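Local atomic coordinates of De novo designed switch protein caging a hemagglutinin binder (sCageHA267_1S) (Synthetic construct, PDB entry 7CBC), a protein that cages a hemagglutinin binder as a designed helical-bundle switch, probably for use in an artificial biosensor. Residues Ala25-Glu28 with Ala29-Arg32; Arg54-Ile57 with Lys58-Lys61; Ile252-Ser255 with Lys256-Ser259. All coordinates share one frame; numbering follows the deposited sequence.

All three contacts are local, each made within two turns of a single helix. From the N terminus, contact 1 comes first, in helix 3-46. Contact 2 follows in helix 50-93, the next helix along the chain, and contact 3 lies much later, in helix 245-268. They stand in series: none encloses or crosses another, and none closes a long loop. Their centres are about 20 Å apart for contacts 1 and 2, about 17 Å for 1 and 3, and about 22 Å for 2 and 3. Helix 3-46 is the common neighbour, since side chains of contacts 2 and 3 both pack on it. Helix 195-239 touches contacts 1 and 3.

Contact 1 (Ala25-Glu28 with Ala29-Arg32)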
ATOM      1  N   ALA A  25      -5.614  -5.026   0.868  1.00 28.52           N
ATOM      2  CA  ALA A  25      -6.959  -4.550   0.551  1.00 28.54           C
ATOM      3  C   ALA A  25      -6.947  -3.480  -0.544  1.00 29.52           C
ATOM      4  O   ALA A  25      -7.787  -3.496  -1.450  1.00 27.12           O
ATOM      5  CB  ALA A  25      -7.619  -4.004   1.812  1.00 30.13           C
ATOM      6  N   LEU A  26      -6.029  -2.513  -0.444  1.00 24.90           N
ATOM      7  CA  LEU A  26      -5.909  -1.473  -1.457  1.00 25.35           C
ATOM      8  C   LEU A  26      -5.529  -2.059  -2.807  1.00 28.49           C
ATOM      9  O   LEU A  26      -6.021  -1.610  -3.850  1.00 25.46           O
ATOM     10  CB  LEU A  26      -4.885  -0.436  -1.023  1.00 24.39           C
ATOM     11  CG  LEU A  26      -5.363   0.403   0.162  1.00 30.13           C
ATOM     12  CD1 LEU A  26      -4.308   1.429   0.554  1.00 29.99           C
ATOM     13  CD2 LEU A  26      -6.670   1.080  -0.188  1.00 26.80           C
ATOM     14  N   LEU A  27      -4.655  -3.066  -2.808  1.00 22.38           N
ATOM     15  CA  LEU A  27      -4.353  -3.790  -4.035  1.00 25.61           C
ATOM     16  C   LEU A  27      -5.600  -4.463  -4.601  1.00 28.62           C
ATOM     17  O   LEU A  27      -5.868  -4.382  -5.804  1.00 28.61           O
ATOM     18  CB  LEU A  27      -3.265  -4.825  -3.768  1.00 27.42           C
ATOM     19  CG  LEU A  27      -2.817  -5.551  -5.026  1.00 28.52           C
ATOM     20  CD1 LEU A  27      -2.049  -4.574  -5.896  1.00 32.73           C
ATOM     21  CD2 LEU A  27      -1.963  -6.750  -4.670  1.00 35.97           C
ATOM     22  N   GLU A  28      -6.364  -5.149  -3.746  1.00 26.97           N
ATOM     23  CA  GLU A  28      -7.598  -5.786  -4.186  1.00 28.07           C
ATOM     24  C   GLU A  28      -8.531  -4.767  -4.836  1.00 31.78           C
ATOM     25  O   GLU A  28      -9.012  -4.977  -5.952  1.00 29.99           O
ATOM     26  CB  GLU A  28      -8.286  -6.469  -3.006  1.00 27.98           C
ATOM     27  CG  GLU A  28      -9.384  -7.465  -3.392  1.00 33.46           C
ATOM     28  CD  GLU A  28     -10.755  -6.812  -3.637  1.00 37.53           C
ATOM     29  OE1 GLU A  28     -11.000  -5.694  -3.124  1.00 30.35           O
ATOM     30  OE2 GLU A  28     -11.588  -7.425  -4.351  1.00 39.91           O
ATOM     31  N   ALA A  29      -8.788  -3.653  -4.144  1.00 26.98           N
ATOM     32  CA  ALA A  29      -9.677  -2.628  -4.667  1.00 30.36           C
ATOM     33  C   ALA A  29      -9.175  -2.071  -5.985  1.00 31.86           C
ATOM     34  O   ALA A  29      -9.978  -1.725  -6.857  1.00 30.23           O
ATOM     35  CB  ALA A  29      -9.827  -1.501  -3.650  1.00 28.40           C
HETATM   36  N   MSE A  30      -7.859  -1.965  -6.144  1.00 28.50           N
HETATM   37  CA  MSE A  30      -7.270  -1.492  -7.386  1.00 34.41           C
HETATM   38  C   MSE A  30      -7.456  -2.546  -8.473  1.00 30.91           C
HETATM   39  O   MSE A  30      -7.668  -2.218  -9.641  1.00 32.89           O
HETATM   40  CB  MSE A  30      -5.777  -1.155  -7.186  1.00 30.37           C
HETATM   41  CG  MSE A  30      -5.085  -0.628  -8.450  1.00 37.26           C
HETATM   42 SE   MSE A  30      -3.129  -0.698  -8.320  1.00 52.55          SE
HETATM   43  CE  MSE A  30      -2.873  -2.599  -8.686  1.00 39.02           C
ATOM     44  N   ALA A  31      -7.404  -3.823  -8.078  1.00 29.42           N
ATOM     45  CA  ALA A  31      -7.717  -4.885  -9.030  1.00 32.49           C
ATOM     46  C   ALA A  31      -9.172  -4.805  -9.476  1.00 35.04           C
ATOM     47  O   ALA A  31      -9.471  -4.951 -10.670  1.00 34.82           O
ATOM     48  CB  ALA A  31      -7.417  -6.253  -8.427  1.00 34.37           C
ATOM     49  N   ARG A  32     -10.091  -4.547  -8.540  1.00 31.69           N
ATOM     50  CA  ARG A  32     -11.497  -4.425  -8.914  1.00 32.61           C
ATOM     51  C   ARG A  32     -11.720  -3.233  -9.831  1.00 34.57           C
ATOM     52  O   ARG A  32     -12.402  -3.357 -10.854  1.00 29.67           O
ATOM     53  CB  ARG A  32     -12.389  -4.310  -7.680  1.00 31.60           C
ATOM     54  CG  ARG A  32     -12.197  -5.401  -6.635  1.00 34.08           C
ATOM     55  CD  ARG A  32     -12.838  -6.720  -7.019  1.00 38.37           C
ATOM     56  NE  ARG A  32     -12.114  -7.389  -8.092  1.00 35.40           N
ATOM     57  CZ  ARG A  32     -11.033  -8.141  -7.922  1.00 40.26           C
ATOM     58  NH1 ARG A  32     -10.525  -8.344  -6.703  1.00 40.71           N
ATOM     59  NH2 ARG A  32     -10.454  -8.693  -8.980  1.00 38.70           N
TER
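Glu28 and Arg32, one helical turn apart, form an i to i+4 salt bridge. Arg32 NH1 donates to Glu28 OE2 at 2.7 Å, and the N-H points almost straight at the oxygen, with an angle of 170°. OE2 sits at the edge of the guanidinium, in its plane, whereas NH1 comes to OE2 from above the carboxylate plane. The planes are turned 48° against each other. The Glu28 chain leaves with CG anti to the backbone N (chi1 -165°) and then bends at chi2, which carries the carboxylate forward along the helix. Arg32 bends at chi2 and chi3 and folds back to meet it. The aliphatic part of Arg32 also lies close, with CD 3.0 Å from Glu28 OE2.

A second pair touches on another side of the helix. Leu27 CD1 meets the methyl CE of selenomethionine Met30 at 3.5 Å, and the two chains cross obliquely. Beneath both pairs runs the regular i to i+4 backbone ladder. Ala29 N bonds to Ala25 O at 2.9 Å, and Arg32 N bonds to Glu28 O at 2.8 Å. This ladder fixes the spacing that brings Glu28 and Arg32 together. Farther out, Arg32 NH2 makes a salt bridge to Glu35, so the guanidinium is shared between two acids of its own helix.

Helix 50-93 covers one flank, where Ala29 rests on Ile67 and Arg70. As buried residues of a designed bundle, Leu27 and Met30 face helix 195-239, at Leu221 and Leu225 among others, and Leu27 also reaches Ala266 of helix 245-268.

Contact 2 (Arg54-Ile57 with Lys58-Lys61); sequences RDEI and KEVK
Ile57 and Lys61 cross at a slant, one turn apart on helix 50-93. Ile57 CG2 meets Lys61 CE at 4.0 Å, an aliphatic contact. Lys61 stays extended beyond CG, and its CG passes 3.4 Å from Ile57 O. Val60 presses on the same carbonyl: its CG1 lies 3.1 Å from Ile57 O. This methyl is set between the backbone N and the carbonyl carbon (chi1 65°), which turns it back toward the preceding turn. Asp55 and Lys58 run side by side and point the same way. Their ion pair is long, with Asp55 OD1 4.0 Å from Lys58 NZ. Four i to i+4 backbone bonds hold the turns, among them Lys61 N to Ile57 O at 2.9 Å.

Ile57 and Val60 face helix 3-46 at Leu40, and Ile57 also packs on Ile134 of helix 99-142. Arg54 makes a salt bridge to Glu138 of that helix. Lys61 NZ forms a long, weak ion pair with the same Glu138.

Glu56 OE1 and Glu59 OE1, 4.2 Å apart, probably repel, and the long Asp55-Lys58 pair is likely to add little. The Ile57 packing and the Arg54-Glu138 salt bridge tie this helix into the designed bundle.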
ATOM      1  N   ARG A  54     -25.098   6.100 -21.627  1.00 53.51           N
ATOM      2  CA  ARG A  54     -25.162   6.928 -20.430  1.00 55.27           C
ATOM      3  C   ARG A  54     -25.537   6.106 -19.202  1.00 55.11           C
ATOM      4  O   ARG A  54     -25.109   6.434 -18.092  1.00 56.33           O
ATOM      5  CB  ARG A  54     -26.146   8.079 -20.622  1.00 56.61           C
ATOM      6  CG  ARG A  54     -25.888   8.920 -21.873  1.00 65.42           C
ATOM      7  CD  ARG A  54     -24.441   9.411 -21.973  1.00 65.45           C
ATOM      8  NE  ARG A  54     -24.069  10.298 -20.869  1.00 63.46           N
ATOM      9  CZ  ARG A  54     -23.139  10.020 -19.963  1.00 58.95           C
ATOM     10  NH1 ARG A  54     -22.468   8.878 -20.026  1.00 58.73           N
ATOM     11  NH2 ARG A  54     -22.873  10.888 -18.996  1.00 59.20           N
ATOM     12  N   ASP A  55     -26.312   5.032 -19.387  1.00 57.12           N
ATOM     13  CA  ASP A  55     -26.709   4.177 -18.270  1.00 53.38           C
ATOM     14  C   ASP A  55     -25.549   3.316 -17.789  1.00 51.33           C
ATOM     15  O   ASP A  55     -25.390   3.094 -16.582  1.00 47.89           O
ATOM     16  CB  ASP A  55     -27.886   3.282 -18.679  1.00 56.18           C
ATOM     17  CG  ASP A  55     -29.226   3.997 -18.604  1.00 58.98           C
ATOM     18  OD1 ASP A  55     -29.407   4.823 -17.681  1.00 59.92           O
ATOM     19  OD2 ASP A  55     -30.102   3.720 -19.464  1.00 64.46           O
ATOM     20  N   GLU A  56     -24.742   2.804 -18.720  1.00 49.33           N
ATOM     21  CA  GLU A  56     -23.633   1.946 -18.325  1.00 51.04           C
ATOM     22  C   GLU A  56     -22.476   2.767 -17.772  1.00 49.73           C
ATOM     23  O   GLU A  56     -21.759   2.308 -16.878  1.00 44.44           O
ATOM     24  CB  GLU A  56     -23.185   1.086 -19.502  1.00 50.00           C
ATOM     25  CG  GLU A  56     -24.294   0.217 -20.064  1.00 54.16           C
ATOM     26  CD  GLU A  56     -24.037  -1.264 -19.831  1.00 64.64           C
ATOM     27  OE1 GLU A  56     -23.368  -1.583 -18.824  1.00 57.04           O
ATOM     28  OE2 GLU A  56     -24.525  -2.084 -20.638  1.00 62.49           O
ATOM     29  N   ILE A  57     -22.276   3.980 -18.291  1.00 45.49           N
ATOM     30  CA  ILE A  57     -21.316   4.895 -17.680  1.00 47.92           C
ATOM     31  C   ILE A  57     -21.719   5.200 -16.240  1.00 49.72           C
ATOM     32  O   ILE A  57     -20.901   5.106 -15.317  1.00 39.54           O
ATOM     33  CB  ILE A  57     -21.179   6.179 -18.515  1.00 46.71           C
ATOM     34  CG1 ILE A  57     -20.424   5.895 -19.818  1.00 50.39           C
ATOM     35  CG2 ILE A  57     -20.473   7.276 -17.721  1.00 47.33           C
ATOM     36  CD1 ILE A  57     -18.939   5.821 -19.662  1.00 42.06           C
ATOM     37  N   LYS A  58     -22.991   5.558 -16.024  1.00 48.04           N
ATOM     38  CA  LYS A  58     -23.454   5.826 -14.664  1.00 47.51           C
ATOM     39  C   LYS A  58     -23.234   4.621 -13.754  1.00 46.44           C
ATOM     40  O   LYS A  58     -22.834   4.773 -12.590  1.00 43.92           O
ATOM     41  CB  LYS A  58     -24.935   6.213 -14.668  1.00 49.72           C
ATOM     42  CG  LYS A  58     -25.488   6.532 -13.269  1.00 48.95           C
ATOM     43  CD  LYS A  58     -27.008   6.411 -13.190  1.00 54.79           C
ATOM     44  CE  LYS A  58     -27.670   6.820 -14.511  1.00 58.70           C
ATOM     45  NZ  LYS A  58     -29.135   7.106 -14.409  1.00 59.68           N
ATOM     46  N   GLU A  59     -23.488   3.413 -14.266  1.00 39.83           N
ATOM     47  CA  GLU A  59     -23.399   2.232 -13.425  1.00 45.49           C
ATOM     48  C   GLU A  59     -21.952   1.887 -13.088  1.00 45.24           C
ATOM     49  O   GLU A  59     -21.683   1.403 -11.991  1.00 37.55           O
ATOM     50  CB  GLU A  59     -24.094   1.047 -14.094  1.00 49.02           C
ATOM     51  CG  GLU A  59     -24.367  -0.120 -13.145  1.00 54.33           C
ATOM     52  CD  GLU A  59     -23.687  -1.415 -13.576  1.00 62.20           C
ATOM     53  OE1 GLU A  59     -22.969  -1.406 -14.604  1.00 56.76           O
ATOM     54  OE2 GLU A  59     -23.864  -2.446 -12.881  1.00 65.98           O
ATOM     55  N   VAL A  60     -21.010   2.116 -14.002  1.00 39.50           N
ATOM     56  CA  VAL A  60     -19.624   1.886 -13.624  1.00 39.83           C
ATOM     57  C   VAL A  60     -19.139   3.009 -12.715  1.00 42.29           C
ATOM     58  O   VAL A  60     -18.309   2.781 -11.827  1.00 39.07           O
ATOM     59  CB  VAL A  60     -18.732   1.720 -14.867  1.00 40.01           C
ATOM     60  CG1 VAL A  60     -18.691   2.997 -15.667  1.00 44.88           C
ATOM     61  CG2 VAL A  60     -17.328   1.286 -14.489  1.00 31.87           C
ATOM     62  N   LYS A  61     -19.664   4.225 -12.875  1.00 39.44           N
ATOM     63  CA  LYS A  61     -19.345   5.273 -11.912  1.00 38.40           C
ATOM     64  C   LYS A  61     -19.794   4.872 -10.515  1.00 42.38           C
ATOM     65  O   LYS A  61     -18.984   4.809  -9.582  1.00 39.55           O
ATOM     66  CB  LYS A  61     -19.979   6.598 -12.330  1.00 39.76           C
ATOM     67  CG  LYS A  61     -19.182   7.338 -13.388  1.00 44.53           C
ATOM     68  CD  LYS A  61     -19.761   8.712 -13.659  1.00 45.55           C
ATOM     69  CE  LYS A  61     -18.959   9.451 -14.717  1.00 46.54           C
ATOM     70  NZ  LYS A  61     -19.672  10.679 -15.189  1.00 44.53           N
TER

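Contact 3 (Ile252-Ser255 with Lys256-Ser259)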
ATOM      1  N   ILE A 252      -7.944  -5.860 -25.876  1.00 51.46           N
ATOM      2  CA  ILE A 252      -8.452  -5.831 -24.513  1.00 45.44           C
ATOM      3  C   ILE A 252      -8.115  -7.130 -23.795  1.00 51.52           C
ATOM      4  O   ILE A 252      -7.665  -7.124 -22.642  1.00 49.32           O
ATOM      5  CB  ILE A 252      -9.967  -5.570 -24.519  1.00 52.03           C
ATOM      6  CG1 ILE A 252     -10.262  -4.159 -25.028  1.00 49.16           C
ATOM      7  CG2 ILE A 252     -10.555  -5.812 -23.145  1.00 48.94           C
ATOM      8  CD1 ILE A 252     -11.692  -3.962 -25.447  1.00 52.84           C
ATOM      9  N   ALA A 253      -8.331  -8.267 -24.464  1.00 49.06           N
ATOM     10  CA  ALA A 253      -7.949  -9.545 -23.873  1.00 50.30           C
ATOM     11  C   ALA A 253      -6.470  -9.553 -23.489  1.00 48.77           C
ATOM     12  O   ALA A 253      -6.101 -10.025 -22.408  1.00 48.17           O
ATOM     13  CB  ALA A 253      -8.267 -10.682 -24.840  1.00 50.27           C
ATOM     14  N   ARG A 254      -5.617  -9.012 -24.362  1.00 46.92           N
ATOM     15  CA  ARG A 254      -4.195  -8.887 -24.065  1.00 44.32           C
ATOM     16  C   ARG A 254      -3.963  -7.955 -22.880  1.00 48.95           C
ATOM     17  O   ARG A 254      -3.099  -8.218 -22.032  1.00 47.17           O
ATOM     18  CB  ARG A 254      -3.468  -8.386 -25.319  1.00 50.84           C
ATOM     19  CG  ARG A 254      -1.986  -8.044 -25.179  1.00 50.30           C
ATOM     20  CD  ARG A 254      -1.325  -7.861 -26.573  1.00 54.75           C
ATOM     21  NE  ARG A 254      -1.481  -6.521 -27.154  1.00 48.31           N
ATOM     22  CZ  ARG A 254      -2.259  -6.235 -28.197  1.00 56.92           C
ATOM     23  NH1 ARG A 254      -2.971  -7.194 -28.778  1.00 59.71           N
ATOM     24  NH2 ARG A 254      -2.329  -4.990 -28.670  1.00 50.54           N
ATOM     25  N   SER A 255      -4.732  -6.867 -22.797  1.00 48.65           N
ATOM     26  CA  SER A 255      -4.604  -5.949 -21.673  1.00 46.97           C
ATOM     27  C   SER A 255      -5.118  -6.562 -20.378  1.00 46.53           C
ATOM     28  O   SER A 255      -4.588  -6.257 -19.303  1.00 45.18           O
ATOM     29  CB  SER A 255      -5.339  -4.642 -21.965  1.00 45.74           C
ATOM     30  OG  SER A 255      -4.509  -3.760 -22.694  1.00 48.05           O
ATOM     31  N   LYS A 256      -6.139  -7.420 -20.445  1.00 43.92           N
ATOM     32  CA  LYS A 256      -6.570  -8.108 -19.233  1.00 44.48           C
ATOM     33  C   LYS A 256      -5.488  -9.060 -18.727  1.00 49.02           C
ATOM     34  O   LYS A 256      -5.234  -9.137 -17.517  1.00 48.67           O
ATOM     35  CB  LYS A 256      -7.887  -8.841 -19.483  1.00 47.10           C
ATOM     36  CG  LYS A 256      -8.659  -9.169 -18.215  1.00 49.37           C
ATOM     37  CD  LYS A 256     -10.095  -9.594 -18.505  1.00 47.06           C
ATOM     38  CE  LYS A 256     -10.893  -9.717 -17.204  1.00 51.60           C
ATOM     39  NZ  LYS A 256     -11.442  -8.403 -16.737  1.00 47.14           N
ATOM     40  N   ARG A 257      -4.807  -9.762 -19.640  1.00 50.69           N
ATOM     41  CA  ARG A 257      -3.751 -10.683 -19.225  1.00 48.26           C
ATOM     42  C   ARG A 257      -2.603  -9.951 -18.541  1.00 45.12           C
ATOM     43  O   ARG A 257      -2.074 -10.427 -17.529  1.00 44.34           O
ATOM     44  CB  ARG A 257      -3.222 -11.470 -20.425  1.00 51.31           C
ATOM     45  CG  ARG A 257      -4.154 -12.554 -20.949  1.00 52.90           C
ATOM     46  CD  ARG A 257      -3.432 -13.437 -21.962  1.00 54.28           C
ATOM     47  NE  ARG A 257      -2.713 -12.665 -22.978  1.00 48.35           N
ATOM     48  CZ  ARG A 257      -3.225 -12.302 -24.151  1.00 52.63           C
ATOM     49  NH1 ARG A 257      -4.476 -12.626 -24.463  1.00 48.42           N
ATOM     50  NH2 ARG A 257      -2.486 -11.608 -25.012  1.00 49.60           N
ATOM     51  N   GLU A 258      -2.195  -8.796 -19.082  1.00 42.83           N
ATOM     52  CA  GLU A 258      -1.063  -8.085 -18.491  1.00 47.29           C
ATOM     53  C   GLU A 258      -1.460  -7.399 -17.188  1.00 42.95           C
ATOM     54  O   GLU A 258      -0.656  -7.330 -16.251  1.00 41.71           O
ATOM     55  CB  GLU A 258      -0.485  -7.075 -19.484  1.00 46.12           C
ATOM     56  CG  GLU A 258       0.854  -6.432 -19.051  1.00 42.93           C
ATOM     57  CD  GLU A 258       2.024  -7.419 -18.983  1.00 45.28           C
ATOM     58  OE1 GLU A 258       2.999  -7.139 -18.248  1.00 45.82           O
ATOM     59  OE2 GLU A 258       1.975  -8.471 -19.663  1.00 45.51           O
ATOM     60  N   SER A 259      -2.693  -6.888 -17.107  1.00 43.77           N
ATOM     61  CA  SER A 259      -3.194  -6.365 -15.838  1.00 41.58           C
ATOM     62  C   SER A 259      -3.116  -7.418 -14.740  1.00 41.62           C
ATOM     63  O   SER A 259      -2.735  -7.114 -13.603  1.00 40.75           O
ATOM     64  CB  SER A 259      -4.634  -5.870 -15.991  1.00 40.83           C
ATOM     65  OG  SER A 259      -4.675  -4.641 -16.689  1.00 38.90           O
TER
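The guanidinium of Arg257 lies over the preceding turn. Arg254 CA sits 3.3 Å above that plane, offset toward the rim, and Ala253 O is on the same face. Arg257 NH2 also comes within 3.4 Å of Arg254 CB. Arg257 CG lies beside the backbone N (chi1 -74°), which sends the chain back along the helix, and the bend at chi3 then turns the guanidinium over Arg254. The guanidinium planes of Arg254 and Arg257 are 48° apart, and Arg254 NE stays 5.6 Å from Arg257 NH2.

Ser259 N donates to Ser255 O at 3.0 Å and Ser259 OG to the same Ser255 O at 3.1 Å, from opposite faces of the carbonyl plane. Ser259 OG is placed beside its own backbone N (chi1 -75°), which aims it back at the previous turn. This hydroxyl also bonds to Gln34 of helix 3-46, and the residue packs on Leu228 of helix 195-239. With an alanine here, Ser255 O would probably keep just its backbone bond and Gln34 NE2 would lose its hydroxyl mate.

Ser259, bonded back to the i-4 carbonyl as helix serines often are, thus joins helix 245-268 to helix 3-46, while the arginine charges probably keep apart.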